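Local atomic coordinates of putative phosphosugar isomerase (Silicibacter pomeroyi DSS-3, PDB entry 3FJ1), a protein that is of unknown function but, carrying two SIS domains, probably binds phosphorylated sugars or related carbohydrate derivatives. Residues E18-L23 against N182-L187; L94-S99 against L120-T125; E197-I202 against Y317-A322; A266-A271 against T288-R293. All coordinates share one frame; numbering follows the deposited sequence. Where two conformers were deposited one is given.

Interaction 1 (E18-L23 against N182-L187)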
# COMPACT_ATOMS: atom_id res chain seq x y z
N GLU A 18 5.00 23.78 18.54
CA GLU A 18 5.40 23.59 19.93
C GLU A 18 5.43 22.12 20.34
O GLU A 18 6.22 21.74 21.20
CB GLU A 18 4.48 24.35 20.89
CG GLU A 18 5.17 24.72 22.20
CD GLU A 18 6.18 25.85 22.02
OE1 GLU A 18 5.93 26.70 21.15
OE2 GLU A 18 7.21 25.88 22.74
N ALA A 19 4.54 21.32 19.75
CA ALA A 19 4.51 19.89 20.01
C ALA A 19 5.84 19.29 19.55
O ALA A 19 6.46 18.52 20.26
CB ALA A 19 3.35 19.22 19.26
N VAL A 20 6.27 19.63 18.33
CA VAL A 20 7.58 19.20 17.83
C VAL A 20 8.70 19.68 18.74
O VAL A 20 9.65 18.95 19.01
CB VAL A 20 7.77 19.65 16.35
CG1 VAL A 20 9.19 19.37 15.87
CG2 VAL A 20 6.73 18.94 15.45
N GLN A 21 8.59 20.91 19.23
CA GLN A 21 9.59 21.44 20.16
C GLN A 21 9.66 20.61 21.43
O GLN A 21 10.75 20.29 21.88
CB GLN A 21 9.33 22.91 20.51
CG GLN A 21 10.44 23.58 21.31
CD GLN A 21 11.75 23.58 20.57
OE1 GLN A 21 12.67 22.82 20.91
NE2 GLN A 21 11.83 24.34 19.51
N ARG A 22 8.51 20.20 21.96
CA ARG A 22 8.49 19.38 23.18
C ARG A 22 9.12 18.02 22.92
O ARG A 22 9.86 17.54 23.75
CB ARG A 22 7.08 19.22 23.74
CG ARG A 22 6.54 20.49 24.34
CD ARG A 22 5.22 20.30 25.05
NE ARG A 22 4.58 21.60 25.23
CZ ARG A 22 3.80 22.19 24.31
NH1 ARG A 22 3.56 21.61 23.14
NH2 ARG A 22 3.27 23.37 24.58
N LEU A 23 8.83 17.44 21.76
CA LEU A 23 9.41 16.15 21.38
C LEU A 23 10.94 16.28 21.24
O LEU A 23 11.67 15.47 21.74
CB LEU A 23 8.77 15.65 20.07
CG LEU A 23 9.40 14.40 19.48
CD1 LEU A 23 9.40 13.22 20.46
CD2 LEU A 23 8.68 14.12 18.17
N ASN A 182 15.49 22.71 13.54
CA ASN A 182 14.78 23.90 13.06
C ASN A 182 13.31 23.70 12.68
O ASN A 182 12.66 24.65 12.25
CB ASN A 182 15.51 24.49 11.85
CG ASN A 182 16.87 25.05 12.22
OD1 ASN A 182 17.02 25.73 13.23
ND2 ASN A 182 17.88 24.73 11.40
N LEU A 183 12.78 22.49 12.83
CA LEU A 183 11.41 22.22 12.42
C LEU A 183 10.33 23.09 13.04
O LEU A 183 9.40 23.42 12.34
CB LEU A 183 11.02 20.75 12.58
CG LEU A 183 11.29 19.84 11.39
CD1 LEU A 183 10.89 18.39 11.76
CD2 LEU A 183 10.58 20.32 10.11
N PRO A 184 10.40 23.37 14.35
CA PRO A 184 9.37 24.26 14.91
C PRO A 184 9.23 25.58 14.12
O PRO A 184 8.13 25.98 13.82
CB PRO A 184 9.84 24.47 16.33
CG PRO A 184 10.60 23.19 16.66
CD PRO A 184 11.31 22.85 15.40
N GLU A 185 10.36 26.18 13.74
CA GLU A 185 10.35 27.42 12.93
C GLU A 185 9.73 27.17 11.57
O GLU A 185 8.83 27.90 11.14
CB GLU A 185 11.79 27.96 12.74
CG GLU A 185 11.89 29.28 12.00
CD GLU A 185 13.32 29.77 11.76
OE1 GLU A 185 14.18 29.01 11.28
OE2 GLU A 185 13.57 30.97 12.02
N THR A 186 10.23 26.15 10.87
CA THR A 186 9.77 25.77 9.54
C THR A 186 8.27 25.50 9.56
O THR A 186 7.54 25.97 8.67
CB THR A 186 10.53 24.52 9.04
OG1 THR A 186 11.94 24.80 9.02
CG2 THR A 186 10.10 24.12 7.60
N LEU A 187 7.81 24.75 10.57
CA LEU A 187 6.41 24.33 10.61
C LEU A 187 5.49 25.45 11.01
O LEU A 187 4.33 25.51 10.57
CB LEU A 187 6.20 23.09 11.50
CG LEU A 187 6.97 21.85 10.99
CD1 LEU A 187 6.69 20.63 11.90
CD2 LEU A 187 6.67 21.51 9.52
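V20 of helix 18-23 packs on L183, P184 and L187 of helix 183-187 in an antiparallel helix pair: the two N-to-C directions differ by 171° and the axes approach to 8.7 Å. The two methyls of V20 serve different partners. CG1 of V20 lies 4.0 Å from CB of L183 and almost as near CD of P184, whereas CG2 of V20 meets CD1 of L187 at 3.9 Å, one helical turn further on. A chi1 of 173° explains the division, since it puts CG1 anti to the backbone N, toward L183 and P184, and CG2 anti to the carbonyl carbon, toward L187. P184 sits in the first turn of its helix, where the missing N-H of a proline costs no helical bond. The backbones come closest here, with the CA atoms of Q21 and P184 6.0 Å apart. The Q21 chain passes at about a right angle to the proline ring, CB of Q21 4.1 Å from CG of P184. No hydrogen bond crosses between the segments, so the contact rests on apolar fit. Around this first shell, V20 also touches V157, L183 touches V161 and L310, and L187 touches V314. The contact joins the long N-terminal helix 8-41 to helix 183-191, beside helices 153-171 and 308-326. L183 and L187 are one turn apart, linked by the backbone bond from L187 N to L183 O, 2.7 Å long.

Interaction 2 (L94-S99 against L120-T125); sequences LCLAVS and LCVALT
L94, L96 and V98 share one face of a pair of parallel strands with L120, V122 and L124, and C95, A97 and S99 share the other with C121, A123 and T125. Between these faces the peptide groups join the strands. The N-H groups of C95, A97 and S99 give to L120 O, V122 O and L124 O, and C95 O and A97 O receive V122 N and L124 N. The bond from C95 N to L120 O is 2.8 Å long. That from S99 N to L124 O is a little longer, at 3.0 Å. All five are straight, with N-H...O angles of 164° to 173°. At the far end the side chain of T125 takes over: OG1 lies anti to the backbone N (chi1 -176°), which turns it to S99 O, and T125 OG1 donates to S99 O over 2.9 Å.

On the leucine-rich face, CD1 of L94 touches CG2 of V122 at 3.5 Å. CD1 of L96 reaches past its partner V122 to the next residue on that face, meeting CG of L124 at 3.9 Å. C95 CB and C121 SG, on the other face, are 3.9 Å apart.

The strands belong to the beta-alpha-beta crossover 93-99, 105-116, 120-125 of an SIS domain. Its connecting helix covers C95, A97 and C121 through T111 and A114, whereas V34, V37 and L38 of helix 8-41 pack on the face of L94, L120 and V122; strands 45-49 and 138-141 continue the sheet outward.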
# COMPACT_ATOMS: atom_id res chain seq x y z
N LEU A 94 15.04 -4.76 13.16
CA LEU A 94 14.38 -3.73 13.98
C LEU A 94 12.91 -3.85 13.59
O LEU A 94 12.57 -3.85 12.39
CB LEU A 94 14.81 -2.32 13.57
CG LEU A 94 13.97 -1.11 14.02
CD1 LEU A 94 13.86 -1.01 15.56
CD2 LEU A 94 14.51 0.24 13.52
N CYS A 95 12.02 -3.97 14.56
CA CYS A 95 10.59 -3.86 14.27
C CYS A 95 10.08 -2.52 14.82
O CYS A 95 10.12 -2.27 16.02
CB CYS A 95 9.80 -5.01 14.87
SG CYS A 95 8.01 -4.84 14.55
N LEU A 96 9.60 -1.65 13.92
CA LEU A 96 9.14 -0.35 14.30
C LEU A 96 7.60 -0.33 14.27
O LEU A 96 7.02 -0.49 13.20
CB LEU A 96 9.72 0.67 13.34
CG LEU A 96 9.55 2.11 13.70
CD1 LEU A 96 10.25 2.46 15.03
CD2 LEU A 96 10.08 2.95 12.54
N ALA A 97 6.98 -0.17 15.44
CA ALA A 97 5.52 -0.13 15.54
C ALA A 97 5.09 1.32 15.75
O ALA A 97 5.65 2.02 16.60
CB ALA A 97 5.04 -1.01 16.67
N VAL A 98 4.11 1.80 14.99
CA VAL A 98 3.67 3.20 15.15
C VAL A 98 2.16 3.22 15.42
O VAL A 98 1.40 2.68 14.63
CB VAL A 98 4.00 4.00 13.91
CG1 VAL A 98 3.58 5.46 14.08
CG2 VAL A 98 5.51 3.88 13.56
N SER A 99 1.73 3.82 16.54
CA SER A 99 0.31 3.85 16.87
C SER A 99 0.04 4.95 17.86
O SER A 99 0.68 4.97 18.90
CB SER A 99 -0.08 2.53 17.54
OG SER A 99 -1.39 2.59 18.07
N LEU A 120 14.10 -6.56 17.48
CA LEU A 120 14.22 -5.53 18.51
C LEU A 120 13.02 -4.63 18.24
O LEU A 120 12.98 -3.91 17.24
CB LEU A 120 15.53 -4.73 18.39
CG LEU A 120 15.69 -3.55 19.36
CD1 LEU A 120 15.78 -4.06 20.78
CD2 LEU A 120 16.94 -2.72 19.02
N CYS A 121 12.02 -4.69 19.11
CA CYS A 121 10.79 -3.90 18.90
C CYS A 121 10.83 -2.54 19.56
O CYS A 121 11.08 -2.44 20.78
CB CYS A 121 9.57 -4.69 19.37
SG CYS A 121 9.48 -6.29 18.53
N VAL A 122 10.61 -1.49 18.76
CA VAL A 122 10.57 -0.10 19.20
C VAL A 122 9.21 0.46 18.83
O VAL A 122 8.79 0.35 17.67
CB VAL A 122 11.67 0.73 18.49
CG1 VAL A 122 11.62 2.20 18.90
CG2 VAL A 122 13.07 0.15 18.77
N ALA A 123 8.50 1.04 19.80
CA ALA A 123 7.19 1.63 19.57
C ALA A 123 7.28 3.15 19.56
O ALA A 123 7.91 3.73 20.45
CB ALA A 123 6.18 1.19 20.63
N LEU A 124 6.65 3.77 18.55
CA LEU A 124 6.46 5.22 18.46
C LEU A 124 4.96 5.44 18.78
O LEU A 124 4.09 5.02 18.02
CB LEU A 124 6.79 5.76 17.08
CG LEU A 124 8.19 5.48 16.51
CD1 LEU A 124 8.42 6.23 15.18
CD2 LEU A 124 9.28 5.78 17.50
N THR A 125 4.69 6.03 19.93
CA THR A 125 3.32 6.13 20.45
C THR A 125 3.13 7.37 21.31
O THR A 125 4.12 7.91 21.85
CB THR A 125 2.90 4.81 21.23
OG1 THR A 125 1.54 4.87 21.66
CG2 THR A 125 3.77 4.54 22.43

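Interaction 3 (E197-I202 against Y317-A322); sequences EMRVAI and YSMVEA
R199 and M319, the latter present as selenomethionine, run alongside each other in opposite directions, CG of R199 3.8 Å from CG of M319. With chi1 at -50° the arginine chain starts beside its own backbone N, and a bend at chi3 then lays it across helix 317-322. CD of R199 rests 3.4 Å from M319 O and also reaches the methyl of A322. That methyl covers one face of the guanidinium, CB of A322 standing 3.5 Å above the plane and displaced toward the rim. I202 approaches M319 differently, tip to tip, with CD1 of I202 3.9 Å from CE of M319. The M319 chain, bent at both chi2 and chi3, curls its CE toward CG of M198 as well, although M198, also a selenomethionine, has two deposited conformers.

The segments cross at -51° with their axes 9.9 Å apart, joining helix 196-204 to helix 308-326 in the half of the chain built on the second parallel SIS sheet. M198 also touches F285, and I202 touches F227, which places the apolar end of the contact against strand 284-286 and helix 217-231.

The polar end of R199 is held outside the segments, by salt bridges from NE to E326 and from NH1 to D194. With R199 cut back to alanine, E326 and D194 would probably each lose this charge partner, and the A322 methyl the guanidinium and CD packed on it. On the helix 317-322 side, M319 also leans against W195.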
# COMPACT_ATOMS: atom_id res chain seq x y z
N GLU A 197 -6.15 29.65 -3.70
CA GLU A 197 -6.41 29.25 -5.08
C GLU A 197 -6.84 27.78 -5.17
O GLU A 197 -7.71 27.44 -5.96
CB GLU A 197 -5.19 29.54 -5.96
CG GLU A 197 -3.90 28.75 -5.61
CD GLU A 197 -3.21 29.19 -4.28
OE1 GLU A 197 -3.63 30.13 -3.59
OE2 GLU A 197 -2.24 28.60 -3.93
N MSE A 198 -6.27 26.90 -4.33
CA MSE A 198 -6.70 25.51 -4.29
C MSE A 198 -8.10 25.39 -3.69
O MSE A 198 -8.90 24.60 -4.14
CB MSE A 198 -5.72 24.66 -3.47
CG MSE A 198 -6.20 23.24 -3.19
SE MSE A 198 -6.24 22.16 -4.81
CE MSE A 198 -4.33 22.06 -4.97
N ARG A 199 -8.39 26.18 -2.66
CA ARG A 199 -9.69 26.11 -2.01
C ARG A 199 -10.80 26.48 -3.02
O ARG A 199 -11.84 25.83 -3.09
CB ARG A 199 -9.73 26.97 -0.75
CG ARG A 199 -8.57 26.74 0.21
CD ARG A 199 -8.82 27.18 1.64
NE ARG A 199 -9.34 28.56 1.78
CZ ARG A 199 -8.61 29.65 1.96
NH1 ARG A 199 -7.30 29.61 1.97
NH2 ARG A 199 -9.21 30.81 2.09
N VAL A 200 -10.57 27.53 -3.81
CA VAL A 200 -11.51 27.89 -4.88
C VAL A 200 -11.68 26.73 -5.89
O VAL A 200 -12.81 26.43 -6.29
CB VAL A 200 -11.07 29.19 -5.61
CG1 VAL A 200 -11.96 29.46 -6.80
CG2 VAL A 200 -11.09 30.34 -4.61
N ALA A 201 -10.58 26.11 -6.30
CA ALA A 201 -10.62 25.00 -7.28
C ALA A 201 -11.41 23.83 -6.74
O ALA A 201 -12.20 23.24 -7.47
CB ALA A 201 -9.23 24.52 -7.69
N ILE A 202 -11.14 23.47 -5.49
CA ILE A 202 -11.87 22.36 -4.85
C ILE A 202 -13.34 22.71 -4.66
O ILE A 202 -14.23 21.88 -4.91
CB ILE A 202 -11.21 21.90 -3.50
CG1 ILE A 202 -9.81 21.37 -3.74
CG2 ILE A 202 -12.07 20.83 -2.84
CD1 ILE A 202 -8.97 21.23 -2.49
N TYR A 317 -2.72 20.65 5.66
CA TYR A 317 -3.67 20.59 6.77
C TYR A 317 -4.38 21.93 6.95
O TYR A 317 -5.59 22.02 7.15
CB TYR A 317 -2.98 20.23 8.09
CG TYR A 317 -2.44 18.80 8.24
CD1 TYR A 317 -3.08 17.70 7.67
CD2 TYR A 317 -1.34 18.56 9.05
CE1 TYR A 317 -2.60 16.40 7.87
CE2 TYR A 317 -0.85 17.27 9.25
CZ TYR A 317 -1.49 16.20 8.67
OH TYR A 317 -0.97 14.92 8.89
N SER A 318 -3.56 22.97 6.89
CA SER A 318 -4.00 24.35 6.99
C SER A 318 -4.98 24.70 5.84
O SER A 318 -6.02 25.28 6.09
CB SER A 318 -2.78 25.28 7.00
OG SER A 318 -3.19 26.64 7.04
N MSE A 319 -4.65 24.31 4.61
CA MSE A 319 -5.57 24.51 3.47
C MSE A 319 -6.93 23.82 3.71
O MSE A 319 -8.01 24.45 3.57
CB MSE A 319 -4.93 24.04 2.17
CG MSE A 319 -5.74 24.28 0.89
SE MSE A 319 -7.15 22.95 0.62
CE MSE A 319 -5.99 21.46 0.05
N VAL A 320 -6.87 22.55 4.13
CA VAL A 320 -8.10 21.76 4.38
C VAL A 320 -8.96 22.38 5.48
O VAL A 320 -10.17 22.51 5.34
CB VAL A 320 -7.77 20.29 4.68
CG1 VAL A 320 -9.00 19.49 5.19
CG2 VAL A 320 -7.16 19.59 3.41
N GLU A 321 -8.34 22.81 6.57
CA GLU A 321 -9.12 23.42 7.66
C GLU A 321 -9.79 24.70 7.15
O GLU A 321 -10.96 24.96 7.47
CB GLU A 321 -8.24 23.67 8.88
CG GLU A 321 -9.00 24.08 10.13
CD GLU A 321 -9.50 25.51 10.15
OE1 GLU A 321 -8.86 26.44 9.56
OE2 GLU A 321 -10.54 25.72 10.84
N ALA A 322 -9.06 25.53 6.40
CA ALA A 322 -9.63 26.77 5.88
C ALA A 322 -10.78 26.45 4.92
O ALA A 322 -11.79 27.13 4.91
CB ALA A 322 -8.56 27.61 5.19

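Interaction 4 (A266-A271 against T288-R293); sequences AEAPLA and TGRVTR
An ST turn at T288 meets E267, in the opening turn of helix 267-279, within the second SIS domain; this helix crosses over from strand 257-259 to the parallel strand 284-286, and the turn belongs to the loop that follows. The T288 hydroxyl is used twice: OG1 of T288 accepts from the backbone N of R290 at 2.9 Å, with an N-H...O angle of 166°, and donates to OE2 of E267 at 2.8 Å. The carboxylate oxygen is approached on its anti side, 34° out of the carboxylate plane. E267 has CG anti to its backbone N and an extended chain beyond, which carries the carboxylate out to the turn; the same OE2 is also salt-bridged to R301. Replacing E267 by an alanine would probably deprive the T288 hydroxyl of its acceptor and R301 of a charge partner.

R290 reaches back over the helix. CD of R290 packs 3.8 Å from CG of E267, yet the two charged groups do not pair: their planes stand 71° apart, and OE1 of E267 is 4.7 Å from NH1 of R290. Instead the guanidinium is laid over A268, whose CB lies beneath the centre of one face, 3.7 Å from the plane. Further along the helix, A271 packs against the loop. Its CB touches R290 CB, and CG1 of V291, which also leans on A274, lies 3.8 Å from CB of A271.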
# COMPACT_ATOMS: atom_id res chain seq x y z
N ALA A 266 13.49 13.82 -6.33
CA ALA A 266 12.19 13.64 -6.96
C ALA A 266 11.50 14.95 -7.32
O ALA A 266 10.45 14.94 -7.98
CB ALA A 266 11.29 12.82 -6.04
N GLU A 267 12.08 16.08 -6.93
CA GLU A 267 11.46 17.36 -7.21
C GLU A 267 11.30 17.56 -8.71
O GLU A 267 10.22 17.87 -9.18
CB GLU A 267 12.27 18.53 -6.62
CG GLU A 267 11.46 19.81 -6.53
CD GLU A 267 12.23 21.00 -6.01
OE1 GLU A 267 13.46 20.92 -5.83
OE2 GLU A 267 11.59 22.04 -5.76
N ALA A 268 12.37 17.35 -9.49
CA ALA A 268 12.26 17.54 -10.94
C ALA A 268 11.26 16.59 -11.64
O ALA A 268 10.41 17.06 -12.40
CB ALA A 268 13.66 17.49 -11.62
N PRO A 269 11.37 15.27 -11.44
CA PRO A 269 10.35 14.42 -12.06
C PRO A 269 8.89 14.70 -11.64
O PRO A 269 8.00 14.49 -12.46
CB PRO A 269 10.77 12.99 -11.66
CG PRO A 269 11.73 13.14 -10.57
CD PRO A 269 12.41 14.47 -10.77
N LEU A 270 8.66 15.09 -10.39
CA LEU A 270 7.32 15.43 -9.94
C LEU A 270 6.82 16.65 -10.73
O LEU A 270 5.73 16.65 -11.29
CB LEU A 270 7.35 15.71 -8.44
CG LEU A 270 6.05 16.04 -7.66
CD1 LEU A 270 5.34 17.35 -8.09
CD2 LEU A 270 5.12 14.84 -7.72
N ALA A 271 7.65 17.68 -10.77
CA ALA A 271 7.36 18.90 -11.52
C ALA A 271 7.07 18.60 -13.00
O ALA A 271 6.15 19.17 -13.57
CB ALA A 271 8.51 19.86 -11.38
N THR A 288 6.54 23.40 -5.62
CA THR A 288 7.88 23.58 -6.16
C THR A 288 7.87 24.70 -7.19
O THR A 288 6.92 24.87 -7.95
CB THR A 288 8.41 22.29 -6.81
OG1 THR A 288 9.59 22.60 -7.57
CG2 THR A 288 7.37 21.64 -7.72
N GLY A 289 8.99 25.42 -7.21
CA GLY A 289 9.24 26.48 -8.16
C GLY A 289 9.61 25.96 -9.52
O GLY A 289 9.64 26.73 -10.47
N ARG A 290 9.84 24.65 -9.62
CA ARG A 290 10.27 24.04 -10.88
C ARG A 290 9.19 23.87 -11.94
O ARG A 290 9.52 23.64 -13.10
CB ARG A 290 10.89 22.67 -10.63
CG ARG A 290 12.11 22.70 -9.77
CD ARG A 290 12.75 21.36 -9.80
NE ARG A 290 13.50 21.23 -11.04
CZ ARG A 290 14.83 21.11 -11.13
NH1 ARG A 290 15.59 20.99 -10.04
NH2 ARG A 290 15.38 21.04 -12.32
N VAL A 291 7.92 23.94 -11.57
CA VAL A 291 6.84 23.83 -12.54
C VAL A 291 6.73 25.14 -13.33
O VAL A 291 6.85 26.23 -12.75
CB VAL A 291 5.47 23.51 -11.92
CG1 VAL A 291 5.46 22.05 -11.40
CG2 VAL A 291 5.12 24.50 -10.84
N THR A 292 6.49 25.00 -14.63
CA THR A 292 6.39 26.13 -15.54
C THR A 292 4.98 26.29 -16.12
O THR A 292 4.67 27.35 -16.66
CB THR A 292 7.43 25.95 -16.66
OG1 THR A 292 7.02 24.92 -17.55
CG2 THR A 292 8.77 25.54 -16.05
N ARG A 293 4.15 25.25 -15.98
CA ARG A 293 2.76 25.23 -16.46
C ARG A 293 1.82 25.09 -15.25
O ARG A 293 0.91 25.87 -15.04
CB ARG A 293 2.61 24.04 -17.41
CG ARG A 293 1.32 23.96 -18.21
CD ARG A 293 1.46 24.60 -19.58
NE ARG A 293 2.22 23.74 -20.50
CZ ARG A 293 2.50 24.05 -21.77
NH1 ARG A 293 2.09 25.21 -22.27
NH2 ARG A 293 3.19 23.21 -22.53

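Overall arrangement
Interactions 1 and 3 are buried helix-helix contacts, and both involve the same two long helices: helices 8-41 and 308-326 are a member or a neighbour of each. Their angles differ, nearly antiparallel in interaction 1 and 51° in interaction 3. Interaction 2 is likewise buried, but backbone hydrogen bonds dominate it. Interaction 4, partly buried, joins a helix start to a loop and is the one with a side-chain-to-side-chain hydrogen bond. Interactions 2 and 4 fall in different SIS ranges, with centres about 34 Å apart on opposite sides of the chain's centre. In sequence, interaction 2 nests within the loop closed by interaction 1, and interaction 4 within that of interaction 3.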